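Local structure of BugD (Bordetella pertussis Tohama I, 2F5X) at residues E103-V111 / E278-L289; A137-A145 / G183-D191. The protein is a periplasmic solute-binding protein that holds aspartic acid in a pocket and probably serves as the receptor of a solute uptake system. All coordinates share one frame; numbering follows the deposited sequence.

Contact 1: residues E103-V111 / E278-L289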
loop_
_atom_site.group_PDB
_atom_site.type_symbol
_atom_site.label_atom_id
_atom_site.label_comp_id
_atom_site.label_asym_id
_atom_site.label_seq_id
_atom_site.Cartn_x
_atom_site.Cartn_y
_atom_site.Cartn_z
ATOM N N GLU A 103 -0.021 6.702 -18.458
ATOM C CA GLU A 103 0.253 8.122 -18.286
ATOM C C GLU A 103 0.090 8.413 -16.788
ATOM O O GLU A 103 -1.021 8.318 -16.250
ATOM C CB GLU A 103 -0.727 8.985 -19.096
ATOM C CG GLU A 103 -0.869 8.616 -20.581
ATOM C CD GLU A 103 0.432 8.683 -21.369
ATOM O OE1 GLU A 103 1.383 9.341 -20.898
ATOM O OE2 GLU A 103 0.504 8.076 -22.470
ATOM N N PRO A 104 1.181 8.754 -16.102
ATOM C CA PRO A 104 1.088 9.061 -14.666
ATOM C C PRO A 104 0.295 10.350 -14.440
ATOM O O PRO A 104 0.410 11.289 -15.246
ATOM C CB PRO A 104 2.554 9.225 -14.227
ATOM C CG PRO A 104 3.317 9.504 -15.482
ATOM C CD PRO A 104 2.557 8.875 -16.623
ATOM N N ILE A 105 -0.534 10.362 -13.394
ATOM C CA ILE A 105 -1.283 11.563 -13.017
ATOM C C ILE A 105 -0.592 12.282 -11.861
ATOM O O ILE A 105 -0.318 13.477 -11.944
ATOM C CB ILE A 105 -2.766 11.230 -12.667
ATOM C CG1 ILE A 105 -3.461 10.458 -13.797
ATOM C CG2 ILE A 105 -3.551 12.513 -12.310
ATOM C CD1 ILE A 105 -3.336 11.089 -15.203
ATOM N N GLY A 106 -0.331 11.566 -10.770
ATOM C CA GLY A 106 0.387 12.161 -9.659
ATOM C C GLY A 106 0.462 11.281 -8.434
ATOM O O GLY A 106 -0.204 10.238 -8.353
ATOM N N LEU A 107 1.288 11.702 -7.482
ATOM C CA LEU A 107 1.337 11.067 -6.169
ATOM C C LEU A 107 0.116 11.483 -5.340
ATOM O O LEU A 107 -0.554 12.470 -5.651
ATOM C CB LEU A 107 2.650 11.391 -5.450
ATOM C CG LEU A 107 3.844 10.616 -6.049
ATOM C CD1 LEU A 107 5.176 11.297 -5.753
ATOM C CD2 LEU A 107 3.855 9.153 -5.548
ATOM N N VAL A 108 -0.169 10.703 -4.297
ATOM C CA VAL A 108 -1.422 10.825 -3.553
ATOM C C VAL A 108 -1.142 10.924 -2.047
ATOM O O VAL A 108 -1.304 11.994 -1.443
ATOM C CB VAL A 108 -2.363 9.625 -3.883
ATOM C CG1 VAL A 108 -3.667 9.696 -3.100
ATOM C CG2 VAL A 108 -2.649 9.564 -5.398
ATOM N N VAL A 109 -0.710 9.814 -1.447
ATOM C CA VAL A 109 -0.405 9.763 -0.018
ATOM C C VAL A 109 0.828 8.891 0.215
ATOM O O VAL A 109 1.212 8.108 -0.653
ATOM C CB VAL A 109 -1.591 9.180 0.836
ATOM C CG1 VAL A 109 -2.792 10.116 0.858
ATOM C CG2 VAL A 109 -2.000 7.770 0.352
ATOM N N ASP A 110 1.425 9.020 1.397
ATOM C CA ASP A 110 2.500 8.137 1.841
ATOM C C ASP A 110 2.079 7.567 3.206
ATOM O O ASP A 110 1.852 8.321 4.156
ATOM C CB ASP A 110 3.807 8.941 1.925
ATOM C CG ASP A 110 5.017 8.088 2.247
ATOM O OD1 ASP A 110 4.922 6.844 2.294
ATOM O OD2 ASP A 110 6.129 8.611 2.476
ATOM N N VAL A 111 1.952 6.241 3.285
ATOM C CA VAL A 111 1.359 5.573 4.454
ATOM C C VAL A 111 2.385 4.697 5.157
ATOM O O VAL A 111 2.994 3.838 4.523
ATOM C CB VAL A 111 0.130 4.716 4.037
ATOM C CG1 VAL A 111 -0.637 4.169 5.261
ATOM C CG2 VAL A 111 -0.815 5.543 3.147
ATOM N N GLU A 278 0.368 10.521 5.269
ATOM C CA GLU A 278 0.843 11.832 4.847
ATOM C C GLU A 278 0.271 12.117 3.467
ATOM O O GLU A 278 0.413 11.294 2.566
ATOM C CB GLU A 278 2.374 11.843 4.765
ATOM C CG GLU A 278 2.926 13.123 4.138
ATOM C CD GLU A 278 4.419 13.087 3.868
ATOM O OE1 GLU A 278 5.011 14.188 3.783
ATOM O OE2 GLU A 278 4.998 11.982 3.716
ATOM N N VAL A 279 -0.364 13.273 3.295
ATOM C CA VAL A 279 -0.913 13.643 1.995
ATOM C C VAL A 279 0.181 14.342 1.196
ATOM O O VAL A 279 0.821 15.274 1.695
ATOM C CB VAL A 279 -2.172 14.549 2.125
ATOM C CG1 VAL A 279 -2.739 14.892 0.746
ATOM C CG2 VAL A 279 -3.242 13.865 2.972
ATOM N N LEU A 280 0.401 13.876 -0.034
ATOM C CA LEU A 280 1.481 14.389 -0.882
ATOM C C LEU A 280 0.952 15.512 -1.777
ATOM O O LEU A 280 1.051 15.468 -3.001
ATOM C CB LEU A 280 2.111 13.235 -1.687
ATOM C CG LEU A 280 2.693 12.116 -0.801
ATOM C CD1 LEU A 280 3.253 10.968 -1.629
ATOM C CD2 LEU A 280 3.772 12.671 0.138
ATOM N N THR A 281 0.424 16.543 -1.118
ATOM C CA THR A 281 -0.394 17.575 -1.741
ATOM C C THR A 281 0.282 18.290 -2.904
ATOM O O THR A 281 -0.359 18.580 -3.923
ATOM C CB THR A 281 -0.789 18.598 -0.669
ATOM O OG1 THR A 281 -1.124 17.898 0.540
ATOM C CG2 THR A 281 -2.079 19.298 -1.061
ATOM N N ASN A 282 1.576 18.549 -2.755
ATOM C CA ASN A 282 2.324 19.304 -3.748
ATOM C C ASN A 282 3.075 18.420 -4.746
ATOM O O ASN A 282 3.879 18.909 -5.545
ATOM C CB ASN A 282 3.291 20.275 -3.061
ATOM C CG ASN A 282 3.796 21.349 -4.009
ATOM O OD1 ASN A 282 3.016 21.937 -4.754
ATOM N ND2 ASN A 282 5.111 21.582 -4.012
ATOM N N GLU A 283 2.791 17.123 -4.701
ATOM C CA GLU A 283 3.433 16.157 -5.588
ATOM C C GLU A 283 2.429 15.421 -6.468
ATOM O O GLU A 283 2.745 14.369 -7.040
ATOM C CB GLU A 283 4.272 15.166 -4.771
ATOM C CG GLU A 283 5.457 15.815 -4.071
ATOM C CD GLU A 283 5.081 16.440 -2.747
ATOM O OE1 GLU A 283 4.192 15.885 -2.063
ATOM O OE2 GLU A 283 5.663 17.491 -2.386
ATOM N N ALA A 284 1.233 15.995 -6.601
ATOM C CA ALA A 284 0.190 15.435 -7.457
ATOM C C ALA A 284 0.349 15.942 -8.895
ATOM O O ALA A 284 -0.492 16.674 -9.420
ATOM C CB ALA A 284 -1.202 15.757 -6.891
ATOM N N ASN A 285 1.460 15.561 -9.516
ATOM C CA ASN A 285 1.717 15.900 -10.911
ATOM C C ASN A 285 2.438 14.740 -11.577
ATOM O O ASN A 285 3.062 13.925 -10.874
ATOM C CB ASN A 285 2.506 17.212 -11.044
ATOM C CG ASN A 285 3.841 17.175 -10.331
ATOM O OD1 ASN A 285 4.793 16.556 -10.801
ATOM N ND2 ASN A 285 3.921 17.866 -9.196
ATOM N N PRO A 286 2.313 14.616 -12.904
ATOM C CA PRO A 286 2.886 13.465 -13.621
ATOM C C PRO A 286 4.381 13.292 -13.398
ATOM O O PRO A 286 4.846 12.162 -13.223
ATOM C CB PRO A 286 2.585 13.798 -15.084
ATOM C CG PRO A 286 1.285 14.541 -14.981
ATOM C CD PRO A 286 1.547 15.487 -13.822
ATOM N N GLU A 287 5.121 14.393 -13.400
ATOM C CA GLU A 287 6.577 14.326 -13.260
ATOM C C GLU A 287 7.022 13.746 -11.919
ATOM O O GLU A 287 7.981 12.967 -11.860
ATOM C CB GLU A 287 7.187 15.707 -13.486
ATOM C CG GLU A 287 6.990 16.225 -14.911
ATOM C CD GLU A 287 5.703 17.026 -15.132
ATOM O OE1 GLU A 287 4.837 17.139 -14.225
ATOM O OE2 GLU A 287 5.557 17.562 -16.253
ATOM N N ALA A 288 6.329 14.120 -10.843
ATOM C CA ALA A 288 6.676 13.629 -9.511
ATOM C C ALA A 288 6.442 12.122 -9.413
ATOM O O ALA A 288 7.271 11.392 -8.864
ATOM C CB ALA A 288 5.897 14.375 -8.436
ATOM N N LEU A 289 5.326 11.654 -9.965
ATOM C CA LEU A 289 5.030 10.224 -9.935
ATOM C C LEU A 289 6.014 9.439 -10.813
ATOM O O LEU A 289 6.515 8.388 -10.402
ATOM C CB LEU A 289 3.574 9.953 -10.326
ATOM C CG LEU A 289 3.143 8.476 -10.350
ATOM C CD1 LEU A 289 3.423 7.813 -9.002
ATOM C CD2 LEU A 289 1.671 8.359 -10.722
#
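Asp110 and Glu278 form an antiparallel hydrogen-bonded pair, Asp110 N giving to Glu278 O at 2.7 Å and Glu278 N returning to Asp110 O, and Leu280 N bonds to Val108 O and Leu107 N to Glu283 O as 278-289 follows strand 102-117 past the end of its own short strand. Two inverse gamma turns, centred on Leu280 and Ala284, carry the chain from that strand to helix 286-306.

Leu107 is the apolar centre of the contact. Its CG lies anti to the carbonyl carbon (chi1 -74°), a setting from which CD1 reaches the first turn of the helix, 4.1 Å from Ala288 CB, while CD2 meets Leu289 CD1 at 3.7 Å. The other branch of Leu289, CD2, rests on Pro104 CB at 3.7 Å. Between Pro104 and Leu107, Gly106 passes close to the backbone of Ala284 and Asn285, its CA giving a CA-H...O contact to Asn285 O. At the far end Leu280 CD1 lies 3.6 Å from Val109 O. The carboxylates of Asp110 and Glu278 share one face of the sheet, OD2 to OE2 3.8 Å and their planes 24° apart, a like-charge approach that solvent probably screens, since Glu278 is exposed.

Asn285 caps the helix, OD1 accepting from Ala288 N at 2.9 Å. The other edge of strand 102-117 pairs with strand 236-244, where Ile105 and Gly106 both face Met241 in a classic beta bulge. Helix 266-274 packs on Val109 and Val279 through Phe268, and helix 249-263 covers Ile105 and Ala284.

Contact 2: residues A137-A145 / G183-D191. With ASP (aspartic acid), chain D.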
loop_
_atom_site.group_PDB
_atom_site.type_symbol
_atom_site.label_atom_id
_atom_site.label_comp_id
_atom_site.label_asym_id
_atom_site.label_seq_id
_atom_site.Cartn_x
_atom_site.Cartn_y
_atom_site.Cartn_z
ATOM N N ALA A 137 9.325 -20.250 15.372
ATOM C CA ALA A 137 9.033 -19.945 13.969
ATOM C C ALA A 137 8.039 -20.916 13.322
ATOM O O ALA A 137 7.068 -20.480 12.702
ATOM C CB ALA A 137 10.317 -19.835 13.151
ATOM N N ASP A 138 8.267 -22.219 13.489
ATOM C CA ASP A 138 7.450 -23.242 12.825
ATOM C C ASP A 138 5.983 -23.261 13.257
ATOM O O ASP A 138 5.137 -23.877 12.594
ATOM C CB ASP A 138 8.080 -24.623 13.023
ATOM C CG ASP A 138 9.381 -24.781 12.270
ATOM O OD1 ASP A 138 9.699 -23.926 11.400
ATOM O OD2 ASP A 138 10.142 -25.740 12.484
ATOM N N LYS A 139 5.683 -22.606 14.372
ATOM C CA LYS A 139 4.313 -22.546 14.872
ATOM C C LYS A 139 3.603 -21.271 14.425
ATOM O O LYS A 139 2.429 -21.050 14.785
ATOM C CB LYS A 139 4.300 -22.630 16.402
ATOM C CG LYS A 139 4.891 -23.911 16.972
ATOM C CD LYS A 139 5.555 -23.657 18.330
ATOM C CE LYS A 139 4.850 -24.410 19.450
ATOM N NZ LYS A 139 3.645 -23.675 19.951
ATOM N N ILE A 140 4.306 -20.423 13.665
ATOM C CA ILE A 140 3.822 -19.069 13.376
ATOM C C ILE A 140 3.501 -18.822 11.905
ATOM O O ILE A 140 4.301 -19.147 11.022
ATOM C CB ILE A 140 4.829 -18.000 13.887
ATOM C CG1 ILE A 140 5.006 -18.129 15.411
ATOM C CG2 ILE A 140 4.341 -16.598 13.527
ATOM C CD1 ILE A 140 6.196 -17.346 15.980
ATOM N N SER A 141 2.340 -18.218 11.652
ATOM C CA SER A 141 1.941 -17.857 10.295
ATOM C C SER A 141 1.979 -16.348 10.087
ATOM O O SER A 141 1.569 -15.564 10.959
ATOM C CB SER A 141 0.531 -18.379 9.985
ATOM O OG SER A 141 -0.405 -17.889 10.926
ATOM N N LEU A 142 2.473 -15.959 8.917
ATOM C CA LEU A 142 2.545 -14.567 8.515
ATOM C C LEU A 142 1.544 -14.353 7.386
ATOM O O LEU A 142 1.499 -15.145 6.446
ATOM C CB LEU A 142 3.964 -14.252 8.027
ATOM C CG LEU A 142 4.228 -12.884 7.391
ATOM C CD1 LEU A 142 4.197 -11.788 8.449
ATOM C CD2 LEU A 142 5.574 -12.905 6.674
ATOM N N ALA A 143 0.743 -13.292 7.484
ATOM C CA ALA A 143 -0.209 -12.950 6.433
ATOM C C ALA A 143 0.336 -11.836 5.552
ATOM O O ALA A 143 0.997 -10.925 6.047
ATOM C CB ALA A 143 -1.537 -12.506 7.056
ATOM N N ASN A 144 0.058 -11.909 4.250
ATOM C CA ASN A 144 0.232 -10.750 3.365
ATOM C C ASN A 144 -0.858 -10.720 2.287
ATOM O O ASN A 144 -1.732 -11.593 2.253
ATOM C CB ASN A 144 1.646 -10.681 2.759
ATOM C CG ASN A 144 1.960 -11.847 1.818
ATOM O OD1 ASN A 144 1.085 -12.369 1.130
ATOM N ND2 ASN A 144 3.231 -12.246 1.785
ATOM N N ALA A 145 -0.807 -9.715 1.420
ATOM C CA ALA A 145 -1.824 -9.553 0.385
ATOM C C ALA A 145 -1.289 -9.977 -0.996
ATOM O O ALA A 145 -1.689 -9.428 -2.033
ATOM C CB ALA A 145 -2.367 -8.098 0.374
ATOM N N GLY A 183 -9.712 -13.092 13.784
ATOM C CA GLY A 183 -10.308 -14.393 14.053
ATOM C C GLY A 183 -9.319 -15.407 14.598
ATOM O O GLY A 183 -9.688 -16.562 14.842
ATOM N N LYS A 184 -8.074 -14.964 14.794
ATOM C CA LYS A 184 -6.977 -15.804 15.298
ATOM C C LYS A 184 -6.638 -16.977 14.368
ATOM O O LYS A 184 -6.117 -18.000 14.819
ATOM C CB LYS A 184 -7.252 -16.260 16.756
ATOM C CG LYS A 184 -7.433 -15.069 17.693
ATOM C CD LYS A 184 -7.955 -15.422 19.068
ATOM C CE LYS A 184 -8.027 -14.152 19.910
ATOM N NZ LYS A 184 -8.349 -14.433 21.340
ATOM N N GLN A 185 -6.909 -16.807 13.073
ATOM C CA GLN A 185 -6.625 -17.822 12.054
ATOM C C GLN A 185 -5.241 -17.679 11.429
ATOM O O GLN A 185 -4.756 -18.607 10.766
ATOM C CB GLN A 185 -7.690 -17.797 10.945
ATOM C CG GLN A 185 -9.088 -18.154 11.424
ATOM C CD GLN A 185 -9.349 -19.644 11.376
ATOM O OE1 GLN A 185 -8.731 -20.408 12.113
ATOM N NE2 GLN A 185 -10.261 -20.062 10.504
ATOM N N VAL A 186 -4.622 -16.513 11.632
ATOM C CA VAL A 186 -3.259 -16.238 11.187
ATOM C C VAL A 186 -2.620 -15.392 12.301
ATOM O O VAL A 186 -3.345 -14.748 13.073
ATOM C CB VAL A 186 -3.250 -15.548 9.780
ATOM C CG1 VAL A 186 -3.824 -14.118 9.854
ATOM C CG2 VAL A 186 -1.849 -15.543 9.173
ATOM N N ASP A 187 -1.291 -15.404 12.418
ATOM C CA ASP A 187 -0.654 -14.891 13.637
ATOM C C ASP A 187 -0.119 -13.475 13.563
ATOM O O ASP A 187 -0.322 -12.693 14.483
ATOM C CB ASP A 187 0.484 -15.805 14.093
ATOM C CG ASP A 187 0.035 -17.218 14.353
ATOM O OD1 ASP A 187 -1.109 -17.438 14.799
ATOM O OD2 ASP A 187 0.774 -18.187 14.141
ATOM N N LEU A 188 0.571 -13.162 12.474
ATOM C CA LEU A 188 1.439 -11.984 12.406
ATOM C C LEU A 188 1.257 -11.293 11.062
ATOM O O LEU A 188 1.055 -11.964 10.055
ATOM C CB LEU A 188 2.886 -12.484 12.540
ATOM C CG LEU A 188 4.057 -11.510 12.535
ATOM C CD1 LEU A 188 4.024 -10.644 13.807
ATOM C CD2 LEU A 188 5.356 -12.302 12.433
HETATM N N MSE A 189 1.307 -9.957 11.042
HETATM C CA MSE A 189 1.182 -9.221 9.783
HETATM C C MSE A 189 1.838 -7.855 9.871
HETATM O O MSE A 189 1.834 -7.230 10.923
HETATM C CB MSE A 189 -0.308 -9.024 9.465
HETATM C CG MSE A 189 -0.598 -8.290 8.179
HETATM SE SE MSE A 189 -2.453 -8.543 7.655
HETATM C CE MSE A 189 -3.418 -7.370 8.897
ATOM N N CYS A 190 2.385 -7.390 8.754
ATOM C CA CYS A 190 2.742 -5.982 8.612
ATOM C C CYS A 190 1.730 -5.348 7.696
ATOM O O CYS A 190 1.494 -5.852 6.601
ATOM C CB CYS A 190 4.126 -5.841 7.991
ATOM S SG CYS A 190 4.837 -4.168 8.042
ATOM N N ASP A 191 1.125 -4.247 8.130
ATOM C CA ASP A 191 -0.005 -3.667 7.380
ATOM C C ASP A 191 -0.011 -2.143 7.576
ATOM O O ASP A 191 0.623 -1.624 8.508
ATOM C CB ASP A 191 -1.295 -4.373 7.835
ATOM C CG ASP A 191 -2.547 -3.972 7.050
ATOM O OD1 ASP A 191 -2.494 -3.401 5.930
ATOM O OD2 ASP A 191 -3.670 -4.259 7.508
HETATM N N ASP D . -2.769 -2.003 0.156
HETATM C CA ASP D . -3.334 -3.384 0.093
HETATM C C ASP D . -4.840 -3.387 0.305
HETATM O O ASP D . -5.420 -4.411 0.714
HETATM C CB ASP D . -2.665 -4.283 1.124
HETATM C CG ASP D . -1.207 -4.517 0.825
HETATM O OD1 ASP D . -0.508 -5.051 1.718
HETATM O OD2 ASP D . -0.684 -4.202 -0.275
HETATM O OXT ASP D . -5.463 -2.351 0.066
HETATM O O HOH W 1 -2.262 -19.738 10.887
HETATM O O HOH W 2 3.056 -9.017 6.363
#
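Ser141 and Asp187 carry most of the polar chemistry between these segments. Asp187 OD2 accepts from Ser141 N at 2.9 Å, met from above the carboxylate plane, and the backbone N of Asp187 gives in return to Ser141 O at 3.2 Å. Ser141 OG occupies the position between its backbone N and carbonyl carbon (chi1 57°), which directs it at segment 183-191, where it takes a weak bond from Asp187 N. Water 1 continues from this hydroxyl, 2.6 Å from Ser141 OG, and donates to Gln185 O.

Further along, the strands run parallel, their short axes 27° apart, and Leu142 pairs with Leu188. Ala143 N gives to Leu188 O at 2.9 Å, whereas Leu188 N reaches Ser141 O by a weak, bent bond. Where the strands begin to part, water 2 bridges them, donating to Ala143 O and accepting from Cys190 N. Strands 141-144, 167-170 and 188-192, connected through helices 150-162 and 174-182, form a parallel beta-alpha-beta unit, as in periplasmic binding proteins.

Apolar contacts line both faces. On one, Leu142 CD1 approaches Leu188 CG at 4.1 Å, with helix 150-162 packed over both leucines. On the other, Val186 CG2 lies 3.7 Å from Ala143 CB, and the selenium of selenomethionine Met189 comes within 4.1 Å of the same methyl group; Met189 also touches helix 174-182.

The parallel pair leads at one end to the pocket, where Ala145 CB lies 3.8 Å from CG of the bound aspartic acid, and Cys190 is fixed to helix 150-162 by its disulfide with Cys154. A salt bridge from Asp187 OD1 to Arg118 leaves this carboxylate tied at both oxygens, which should restrict its rotation and probably favours its charged form.

Contact 2 is nested within the loop closed by contact 1, and the two lie on opposite sides of the protein's centre, centres 32 Å apart. They do not touch, yet belong to one mixed sheet, in which strands 102-117 and 188-192 are neighbours. Contact 1 is partly buried and joins an antiparallel strand edge to a turn and a helix start, with leucine and proline packing and two nearby acidic groups. Contact 2 is the more buried, a parallel pair whose acidic side chain is bonded, with one water at a serine hydroxyl and another between backbone atoms. It also supplies a pocket residue, whereas the Val109 side chain of contact 1 lies about 10 Å from the bound aspartic acid.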